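Local coordinates for protein superoxide dismutase (Clostridium difficile, PDB 3TJT) that probably converts superoxide radicals into hydrogen peroxide and molecular oxygen at a mononuclear iron site, as a member of the iron/manganese superoxide dismutase family, at residues N4-K9 against Y55-L60; K28-K33 against E170-L175; R109-G112 against K116-Q119. All coordinates share one frame; numbering follows the deposited sequence.

Interaction 1: N4-K9 against Y55-L60; sequences NKFKVK and YSLCEL
At the capped start of the short helix 57-62, the ring of Phe6 from the N-terminal arm lodges against Tyr55, Leu57 and Leu60. Phe6 is the one residue of 4-9 that reaches the other segment, and it does so with one side and the far end of its ring. CZ lies 3.2 Å from Tyr55 O, which sits near the ring plane at the edge, so the polarised ring C-H bonds are turned to the carbonyl oxygen rather than the pi cloud. The two leucines meet the ring obliquely: Leu57 CD2 is 3.7 Å from Phe6 CD1, and Leu60 CD1 approaches Phe6 CZ at the same distance of 3.7 Å. Phe6 and Leu57 run past each other in opposite senses, whereas Leu60 comes from the direction facing Phe6. With CG anti to its own carbonyl carbon (chi1 -67°), Phe6 extends from the arm toward the helix start.

The helix begins with a capping box. Ser56, the N-cap, takes a bond on OG from Glu59 N at 3.0 Å, and its own N gives a bond of 2.9 Å to Glu59 OE1, nearly straight at 164°. This second bond reaches the anti side of the carboxylate, somewhat out of its plane. The reciprocal pair gives Glu59 N, in the first turn, an acceptor that no earlier helical carbonyl supplies, while Ser56 N is bonded by the carboxylate. It probably helps hold the turn that carries Leu57 and Leu60.

In this alpha-hairpin domain, Phe6 also touches Asn43 of helix 24-46, while Leu57 packs on Tyr83 and Lys86 of helix 72-90. Further along the arm, Lys9 forms a salt bridge with Asp90 of the same helix.

Interaction 2: K28-K33 against E170-L175; sequences KLHHDK and EHAYYL. With FE (Fe (III) ion), chain B.
His30 and His171 approach each other because both bind the same iron. His30 NE2 and His171 NE2 each coordinate the ferric ion at 2.2 Å. As fellow ligands, His30 NE2 and His171 NE2 lie 3.4 Å apart, without a hydrogen bond between them. The side chains cross at about a right angle. His30 NE2 lies at the edge of the His171 ring, near its plane, while His171 NE2 meets the His30 ring obliquely, and the ring planes make an angle of 62°. The His30 imidazole is carried to the metal from helix 24-46 with CG anti to its backbone N (chi1 -156°). Ala172 supports that ring: its CA lies over one face, and its CB is 3.9 Å from His30 CE1.

Next to His30 in the sequence, Leu29 continues the contact into apolar packing. Its CD1 meets Leu175 CD1 at 3.7 Å, the two side chains crossing nearly perpendicularly where helix 174-177 begins.

The far nitrogen of His171 is held from across the dimer: ND1 hydrogen-bonds to Glu170 OE2 of the second subunit, and Glu170 OE2 here receives the reciprocal bond from His171 ND1 of that subunit. This second-shell carboxylate would fix the rotation of the imidazole and probably makes its NE2 a stronger donor to iron.

A water also lies 2.2 Å from the iron, while His85 and Asp167 complete the protein ligands. Three histidines, one aspartate and a solvent molecule form the five-coordinate site of iron/manganese superoxide dismutases, built between the alpha-hairpin and C-terminal domains.

Interaction 3: R109-G112 against K116-Q119; sequences RDFG and KFKQ
Phe111 turns one face of its ring to Phe117, whose CD1 stands 3.9 Å above the centre of that ring. The pair is edge-to-face, with centroids 5.3 Å apart and planes inclined at 62°. Contact continues down to the roots of the side chains, where Phe117 CB lies 3.8 Å from Phe111 CG. Phe117 has its CG anti to the backbone N (chi1 154°), which sets the ring edge over its neighbour while CB stays against the base of the Phe111 ring.

Lys116, an exposed residue, runs past the turn with its chain extended beyond CG. Its CB comes to 3.4 Å from Phe111 O, and CD is 3.5 Å from the same oxygen, so the aliphatic part of the lysine brushes the last carbonyl of helix 101-111. Gly112 then leaves helical geometry with positive phi (96°), its CA 4.5 Å from Lys116 CD.

Next to the phenylalanine, Arg109 grips Asp110 side-on through NE and NH2, one nitrogen to each carboxylate oxygen; Asp110 also holds Lys143 and the backbone N of Leu144. The turn between helices 101-111 and 114-127 lies against the three-stranded antiparallel sheet: both rings rest on Leu136 and Ile146 of strands 132-138 and 144-150, and Phe117 additionally touches Trp194 of helix 194-202.

Overall arrangement
Interactions 1 and 2 touch where Lys9 O receives a probable hydrogen bond from His31 NE2, although their centres are 22 Å apart; Val8 packs on the same histidine. Their segments alternate along the chain, and both involve the alpha-hairpin domain. Interaction 2 joins that domain to the C-terminal one across 136 intervening residues, enclosing interaction 3 in its loop. The iron sits at that junction because its ligands come from both domains, with interaction 1 packing within the alpha-hairpin domain and interaction 3 within the C-terminal domain. Interactions 2 and 3 are about 16 Å apart at their nearest atoms. Interactions 1 and 3 lie on opposite sides of the chain's centre, their centres 33 Å apart.

Interaction 1: N4-K9 against Y55-L60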
loop_
_atom_site.group_PDB
_atom_site.type_symbol
_atom_site.label_atom_id
_atom_site.label_comp_id
_atom_site.label_asym_id
_atom_site.label_seq_id
_atom_site.Cartn_x
_atom_site.Cartn_y
_atom_site.Cartn_z
ATOM N N ASN A 4 -22.697 -21.481 -6.308
ATOM C CA ASN A 4 -22.123 -20.642 -7.353
ATOM C C ASN A 4 -21.310 -19.481 -6.788
ATOM O O ASN A 4 -21.168 -18.446 -7.439
ATOM C CB ASN A 4 -23.219 -20.105 -8.279
ATOM C CG ASN A 4 -24.304 -19.357 -7.524
ATOM O OD1 ASN A 4 -24.338 -19.368 -6.289
ATOM N ND2 ASN A 4 -25.203 -18.706 -8.262
ATOM N N LYS A 5 -20.785 -19.646 -5.578
ATOM C CA LYS A 5 -19.926 -18.618 -4.997
ATOM C C LYS A 5 -18.585 -18.562 -5.720
ATOM O O LYS A 5 -18.173 -19.531 -6.368
ATOM C CB LYS A 5 -19.734 -18.859 -3.504
ATOM C CG LYS A 5 -21.022 -18.674 -2.714
ATOM C CD LYS A 5 -20.769 -18.614 -1.221
ATOM C CE LYS A 5 -22.061 -18.312 -0.471
ATOM N NZ LYS A 5 -21.825 -18.199 0.993
ATOM N N PHE A 6 -17.907 -17.424 -5.624
ATOM C CA PHE A 6 -16.587 -17.291 -6.221
ATOM C C PHE A 6 -15.589 -18.168 -5.485
ATOM O O PHE A 6 -15.715 -18.383 -4.283
ATOM C CB PHE A 6 -16.158 -15.819 -6.255
ATOM C CG PHE A 6 -16.994 -14.991 -7.184
ATOM C CD1 PHE A 6 -16.709 -14.959 -8.542
ATOM C CD2 PHE A 6 -18.098 -14.291 -6.713
ATOM C CE1 PHE A 6 -17.493 -14.220 -9.422
ATOM C CE2 PHE A 6 -18.892 -13.548 -7.581
ATOM C CZ PHE A 6 -18.586 -13.511 -8.943
ATOM N N LYS A 7 -14.616 -18.703 -6.213
ATOM C CA LYS A 7 -13.655 -19.604 -5.596
ATOM C C LYS A 7 -12.213 -19.208 -5.867
ATOM O O LYS A 7 -11.905 -18.566 -6.865
ATOM C CB LYS A 7 -13.922 -21.048 -6.035
ATOM C CG LYS A 7 -15.357 -21.479 -5.741
ATOM C CD LYS A 7 -15.523 -22.983 -5.665
ATOM C CE LYS A 7 -16.848 -23.340 -4.999
ATOM N NZ LYS A 7 -17.993 -22.605 -5.614
ATOM N N VAL A 8 -11.330 -19.577 -4.952
ATOM C CA VAL A 8 -9.905 -19.390 -5.168
ATOM C C VAL A 8 -9.400 -20.451 -6.141
ATOM O O VAL A 8 -9.575 -21.644 -5.909
ATOM C CB VAL A 8 -9.139 -19.520 -3.842
ATOM C CG1 VAL A 8 -7.654 -19.663 -4.099
ATOM C CG2 VAL A 8 -9.443 -18.328 -2.935
ATOM N N LYS A 9 -8.781 -20.017 -7.230
ATOM C CA LYS A 9 -8.158 -20.949 -8.164
ATOM C C LYS A 9 -6.894 -21.528 -7.529
ATOM O O LYS A 9 -6.035 -20.783 -7.052
ATOM C CB LYS A 9 -7.816 -20.240 -9.474
ATOM C CG LYS A 9 -7.097 -21.122 -10.492
ATOM C CD LYS A 9 -7.043 -20.447 -11.850
ATOM C CE LYS A 9 -6.373 -21.326 -12.899
ATOM N NZ LYS A 9 -6.401 -20.666 -14.236
ATOM N N TYR A 55 -22.694 -13.159 -12.074
ATOM C CA TYR A 55 -21.800 -12.312 -12.851
ATOM C C TYR A 55 -20.411 -12.947 -12.816
ATOM O O TYR A 55 -20.045 -13.598 -11.838
ATOM C CB TYR A 55 -21.680 -10.916 -12.234
ATOM C CG TYR A 55 -22.829 -9.942 -12.443
ATOM C CD1 TYR A 55 -24.152 -10.370 -12.520
ATOM C CD2 TYR A 55 -22.579 -8.578 -12.520
ATOM C CE1 TYR A 55 -25.194 -9.447 -12.683
ATOM C CE2 TYR A 55 -23.603 -7.660 -12.677
ATOM C CZ TYR A 55 -24.903 -8.097 -12.762
ATOM O OH TYR A 55 -25.903 -7.154 -12.923
ATOM N N SER A 56 -19.631 -12.738 -13.868
ATOM C CA SER A 56 -18.213 -13.078 -13.823
ATOM C C SER A 56 -17.479 -11.966 -13.066
ATOM O O SER A 56 -18.026 -10.878 -12.884
ATOM C CB SER A 56 -17.652 -13.182 -15.231
ATOM O OG SER A 56 -17.672 -11.918 -15.870
ATOM N N LEU A 57 -16.249 -12.229 -12.630
ATOM C CA LEU A 57 -15.459 -11.182 -11.986
ATOM C C LEU A 57 -15.287 -10.001 -12.941
ATOM O O LEU A 57 -15.352 -8.838 -12.528
ATOM C CB LEU A 57 -14.083 -11.709 -11.535
ATOM C CG LEU A 57 -14.034 -12.701 -10.368
ATOM C CD1 LEU A 57 -12.605 -13.233 -10.157
ATOM C CD2 LEU A 57 -14.549 -12.066 -9.084
ATOM N N CYS A 58 -15.071 -10.296 -14.222
ATOM C CA CYS A 58 -14.919 -9.237 -15.207
ATOM C C CYS A 58 -16.170 -8.373 -15.299
ATOM O O CYS A 58 -16.071 -7.150 -15.368
ATOM C CB CYS A 58 -14.557 -9.794 -16.585
ATOM S SG CYS A 58 -12.770 -10.022 -16.800
ATOM N N GLU A 59 -17.337 -9.009 -15.293
ATOM C CA GLU A 59 -18.590 -8.260 -15.342
ATOM C C GLU A 59 -18.750 -7.356 -14.122
ATOM O O GLU A 59 -19.188 -6.207 -14.238
ATOM C CB GLU A 59 -19.786 -9.205 -15.480
ATOM C CG GLU A 59 -19.897 -9.779 -16.885
ATOM C CD GLU A 59 -20.942 -10.875 -17.008
ATOM O OE1 GLU A 59 -21.213 -11.581 -16.017
ATOM O OE2 GLU A 59 -21.482 -11.037 -18.121
ATOM N N LEU A 60 -18.402 -7.874 -12.952
ATOM C CA LEU A 60 -18.409 -7.045 -11.750
ATOM C C LEU A 60 -17.489 -5.834 -11.923
ATOM O O LEU A 60 -17.883 -4.692 -11.652
ATOM C CB LEU A 60 -18.014 -7.866 -10.519
ATOM C CG LEU A 60 -19.018 -8.922 -10.041
ATOM C CD1 LEU A 60 -18.412 -9.780 -8.937
ATOM C CD2 LEU A 60 -20.318 -8.291 -9.548
#

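Interaction 2: K28-K33 against E170-L175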
loop_
_atom_site.group_PDB
_atom_site.type_symbol
_atom_site.label_atom_id
_atom_site.label_comp_id
_atom_site.label_asym_id
_atom_site.label_seq_id
_atom_site.Cartn_x
_atom_site.Cartn_y
_atom_site.Cartn_z
ATOM N N LYS A 28 2.854 -19.022 -0.391
ATOM C CA LYS A 28 1.851 -19.551 0.528
ATOM C C LYS A 28 0.965 -18.445 1.110
ATOM O O LYS A 28 -0.255 -18.547 1.093
ATOM C CB LYS A 28 2.513 -20.343 1.662
ATOM C CG LYS A 28 3.110 -21.675 1.229
ATOM C CD LYS A 28 2.205 -22.846 1.607
ATOM C CE LYS A 28 2.794 -24.179 1.132
ATOM N NZ LYS A 28 1.831 -25.314 1.270
ATOM N N LEU A 29 1.585 -17.388 1.621
ATOM C CA LEU A 29 0.820 -16.298 2.212
ATOM C C LEU A 29 0.002 -15.596 1.144
ATOM O O LEU A 29 -1.177 -15.319 1.334
ATOM C CB LEU A 29 1.759 -15.284 2.866
ATOM C CG LEU A 29 2.430 -15.726 4.171
ATOM C CD1 LEU A 29 3.648 -14.865 4.442
ATOM C CD2 LEU A 29 1.463 -15.678 5.332
ATOM N N HIS A 30 0.642 -15.301 0.026
ATOM C CA HIS A 30 0.014 -14.502 -1.025
ATOM C C HIS A 30 -1.230 -15.223 -1.552
ATOM O O HIS A 30 -2.293 -14.620 -1.719
ATOM C CB HIS A 30 1.023 -14.263 -2.146
ATOM C CG HIS A 30 0.741 -13.043 -2.968
ATOM N ND1 HIS A 30 1.523 -12.684 -4.044
ATOM C CD2 HIS A 30 -0.213 -12.087 -2.857
ATOM C CE1 HIS A 30 1.056 -11.567 -4.572
ATOM N NE2 HIS A 30 0.003 -11.187 -3.872
ATOM N N HIS A 31 -1.106 -16.524 -1.804
ATOM C CA HIS A 31 -2.231 -17.288 -2.336
ATOM C C HIS A 31 -3.225 -17.721 -1.258
ATOM O O HIS A 31 -4.433 -17.507 -1.388
ATOM C CB HIS A 31 -1.716 -18.525 -3.102
ATOM C CG HIS A 31 -2.804 -19.372 -3.682
ATOM N ND1 HIS A 31 -3.533 -20.272 -2.934
ATOM C CD2 HIS A 31 -3.284 -19.458 -4.946
ATOM C CE1 HIS A 31 -4.419 -20.871 -3.710
ATOM N NE2 HIS A 31 -4.285 -20.398 -4.936
ATOM N N ASP A 32 -2.724 -18.332 -0.187
ATOM C CA ASP A 32 -3.602 -18.956 0.804
ATOM C C ASP A 32 -4.230 -17.976 1.795
ATOM O O ASP A 32 -5.271 -18.269 2.371
ATOM C CB ASP A 32 -2.866 -20.046 1.590
ATOM C CG ASP A 32 -2.357 -21.175 0.708
ATOM O OD1 ASP A 32 -2.649 -21.193 -0.503
ATOM O OD2 ASP A 32 -1.646 -22.051 1.234
ATOM N N LYS A 33 -3.583 -16.834 2.015
ATOM C CA LYS A 33 -4.136 -15.819 2.912
ATOM C C LYS A 33 -4.716 -14.601 2.178
ATOM O O LYS A 33 -5.896 -14.294 2.327
ATOM C CB LYS A 33 -3.090 -15.354 3.929
ATOM C CG LYS A 33 -2.474 -16.474 4.740
ATOM C CD LYS A 33 -3.496 -17.188 5.594
ATOM C CE LYS A 33 -2.794 -18.278 6.406
ATOM N NZ LYS A 33 -3.763 -19.144 7.119
ATOM N N GLU A 170 3.448 -4.342 -0.984
ATOM C CA GLU A 170 4.608 -4.823 -0.247
ATOM C C GLU A 170 4.486 -6.291 0.185
ATOM O O GLU A 170 5.506 -6.974 0.307
ATOM C CB GLU A 170 4.933 -3.878 0.920
ATOM C CG GLU A 170 5.546 -2.574 0.415
ATOM C CD GLU A 170 5.659 -1.489 1.481
ATOM O OE1 GLU A 170 4.802 -1.434 2.392
ATOM O OE2 GLU A 170 6.615 -0.699 1.385
ATOM N N HIS A 171 3.272 -6.794 0.387
ATOM C CA HIS A 171 3.153 -8.210 0.754
ATOM C C HIS A 171 3.734 -9.128 -0.319
ATOM O O HIS A 171 4.104 -10.269 -0.039
ATOM C CB HIS A 171 1.729 -8.636 1.159
ATOM C CG HIS A 171 0.704 -8.512 0.068
ATOM N ND1 HIS A 171 -0.412 -7.711 0.192
ATOM C CD2 HIS A 171 0.615 -9.096 -1.150
ATOM C CE1 HIS A 171 -1.145 -7.809 -0.907
ATOM N NE2 HIS A 171 -0.539 -8.637 -1.738
ATOM N N ALA A 172 3.839 -8.626 -1.542
ATOM C CA ALA A 172 4.276 -9.475 -2.646
ATOM C C ALA A 172 5.778 -9.689 -2.668
ATOM O O ALA A 172 6.265 -10.599 -3.346
ATOM C CB ALA A 172 3.817 -8.905 -3.990
ATOM N N TYR A 173 6.520 -8.850 -1.947
ATOM C CA TYR A 173 7.970 -8.897 -2.042
ATOM C C TYR A 173 8.752 -8.644 -0.752
ATOM O O TYR A 173 9.971 -8.788 -0.752
ATOM C CB TYR A 173 8.485 -7.945 -3.131
ATOM C CG TYR A 173 8.247 -6.455 -2.898
ATOM C CD1 TYR A 173 9.133 -5.691 -2.134
ATOM C CD2 TYR A 173 7.161 -5.809 -3.484
ATOM C CE1 TYR A 173 8.927 -4.302 -1.953
ATOM C CE2 TYR A 173 6.947 -4.429 -3.302
ATOM C CZ TYR A 173 7.826 -3.690 -2.541
ATOM O OH TYR A 173 7.608 -2.333 -2.374
ATOM N N TYR A 174 8.075 -8.276 0.333
ATOM C CA TYR A 174 8.814 -7.810 1.508
ATOM C C TYR A 174 9.642 -8.902 2.211
ATOM O O TYR A 174 10.745 -8.633 2.693
ATOM C CB TYR A 174 7.910 -7.055 2.505
ATOM C CG TYR A 174 8.671 -5.919 3.153
ATOM C CD1 TYR A 174 8.932 -4.749 2.451
ATOM C CD2 TYR A 174 9.171 -6.036 4.443
ATOM C CE1 TYR A 174 9.657 -3.708 3.023
ATOM C CE2 TYR A 174 9.907 -4.995 5.030
ATOM C CZ TYR A 174 10.146 -3.844 4.310
ATOM O OH TYR A 174 10.868 -2.819 4.871
ATOM N N LEU A 175 9.138 -10.128 2.260
ATOM C CA LEU A 175 9.883 -11.171 2.977
ATOM C C LEU A 175 11.246 -11.455 2.362
ATOM O O LEU A 175 12.219 -11.693 3.080
ATOM C CB LEU A 175 9.075 -12.466 3.085
ATOM C CG LEU A 175 7.815 -12.412 3.943
ATOM C CD1 LEU A 175 7.177 -13.793 4.012
ATOM C CD2 LEU A 175 8.119 -11.878 5.344
HETATM FE FE FE B . -1.018 -9.289 -3.776
HETATM O O HOH W 1 -1.930 -7.281 -4.112
#

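Interaction 3: R109-G112 against K116-Q119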
loop_
_atom_site.group_PDB
_atom_site.type_symbol
_atom_site.label_atom_id
_atom_site.label_comp_id
_atom_site.label_asym_id
_atom_site.label_seq_id
_atom_site.Cartn_x
_atom_site.Cartn_y
_atom_site.Cartn_z
ATOM N N ARG A 109 6.345 -3.350 -32.308
ATOM C CA ARG A 109 5.596 -2.282 -32.969
ATOM C C ARG A 109 5.338 -1.106 -32.027
ATOM O O ARG A 109 5.558 0.053 -32.379
ATOM C CB ARG A 109 4.267 -2.824 -33.493
ATOM C CG ARG A 109 3.445 -1.823 -34.307
ATOM C CD ARG A 109 2.049 -2.367 -34.557
ATOM N NE ARG A 109 1.300 -2.488 -33.307
ATOM C CZ ARG A 109 0.354 -3.392 -33.085
ATOM N NH1 ARG A 109 0.035 -4.263 -34.035
ATOM N NH2 ARG A 109 -0.273 -3.429 -31.913
ATOM N N ASP A 110 4.882 -1.409 -30.817
ATOM C CA ASP A 110 4.391 -0.364 -29.923
ATOM C C ASP A 110 5.434 0.219 -28.974
ATOM O O ASP A 110 5.254 1.326 -28.466
ATOM C CB ASP A 110 3.168 -0.869 -29.159
ATOM C CG ASP A 110 2.018 -1.203 -30.083
ATOM O OD1 ASP A 110 2.017 -0.681 -31.223
ATOM O OD2 ASP A 110 1.125 -1.980 -29.691
ATOM N N PHE A 111 6.522 -0.510 -28.737
ATOM C CA PHE A 111 7.572 -0.023 -27.846
ATOM C C PHE A 111 8.927 0.124 -28.535
ATOM O O PHE A 111 9.869 0.661 -27.950
ATOM C CB PHE A 111 7.704 -0.928 -26.612
ATOM C CG PHE A 111 6.449 -1.014 -25.791
ATOM C CD1 PHE A 111 6.167 -0.055 -24.829
ATOM C CD2 PHE A 111 5.545 -2.043 -25.991
ATOM C CE1 PHE A 111 5.008 -0.124 -24.079
ATOM C CE2 PHE A 111 4.379 -2.122 -25.242
ATOM C CZ PHE A 111 4.112 -1.161 -24.285
ATOM N N GLY A 112 9.024 -0.351 -29.773
ATOM C CA GLY A 112 10.276 -0.277 -30.511
ATOM C C GLY A 112 11.096 -1.552 -30.409
ATOM O O GLY A 112 11.632 -2.049 -31.407
ATOM N N LYS A 116 13.184 -2.007 -24.742
ATOM C CA LYS A 116 12.551 -0.725 -24.431
ATOM C C LYS A 116 11.250 -0.934 -23.664
ATOM O O LYS A 116 10.949 -0.194 -22.723
ATOM C CB LYS A 116 12.298 0.085 -25.702
ATOM C CG LYS A 116 13.548 0.745 -26.261
ATOM C CD LYS A 116 13.268 1.397 -27.605
ATOM C CE LYS A 116 14.507 2.090 -28.140
ATOM N NZ LYS A 116 14.269 2.648 -29.503
ATOM N N PHE A 117 10.477 -1.936 -24.074
ATOM C CA PHE A 117 9.281 -2.313 -23.333
ATOM C C PHE A 117 9.633 -2.653 -21.878
ATOM O O PHE A 117 8.977 -2.191 -20.934
ATOM C CB PHE A 117 8.589 -3.530 -23.952
ATOM C CG PHE A 117 7.795 -4.314 -22.952
ATOM C CD1 PHE A 117 6.604 -3.812 -22.454
ATOM C CD2 PHE A 117 8.270 -5.522 -22.454
ATOM C CE1 PHE A 117 5.881 -4.509 -21.500
ATOM C CE2 PHE A 117 7.553 -6.223 -21.494
ATOM C CZ PHE A 117 6.356 -5.718 -21.021
ATOM N N LYS A 118 10.658 -3.482 -21.705
ATOM C CA LYS A 118 11.052 -3.933 -20.373
ATOM C C LYS A 118 11.489 -2.768 -19.484
ATOM O O LYS A 118 11.118 -2.702 -18.314
ATOM C CB LYS A 118 12.168 -4.981 -20.469
ATOM C CG LYS A 118 12.517 -5.633 -19.141
ATOM C CD LYS A 118 13.522 -6.766 -19.333
ATOM C CE LYS A 118 13.920 -7.387 -17.997
ATOM N NZ LYS A 118 14.944 -8.454 -18.177
ATOM N N GLN A 119 12.285 -1.852 -20.028
ATOM C CA GLN A 119 12.743 -0.705 -19.242
ATOM C C GLN A 119 11.573 0.158 -18.781
ATOM O O GLN A 119 11.562 0.632 -17.642
ATOM C CB GLN A 119 13.739 0.144 -20.032
ATOM C CG GLN A 119 15.075 -0.558 -20.253
ATOM C CD GLN A 119 16.072 0.299 -21.012
ATOM O OE1 GLN A 119 15.885 1.509 -21.161
ATOM N NE2 GLN A 119 17.147 -0.328 -21.492
#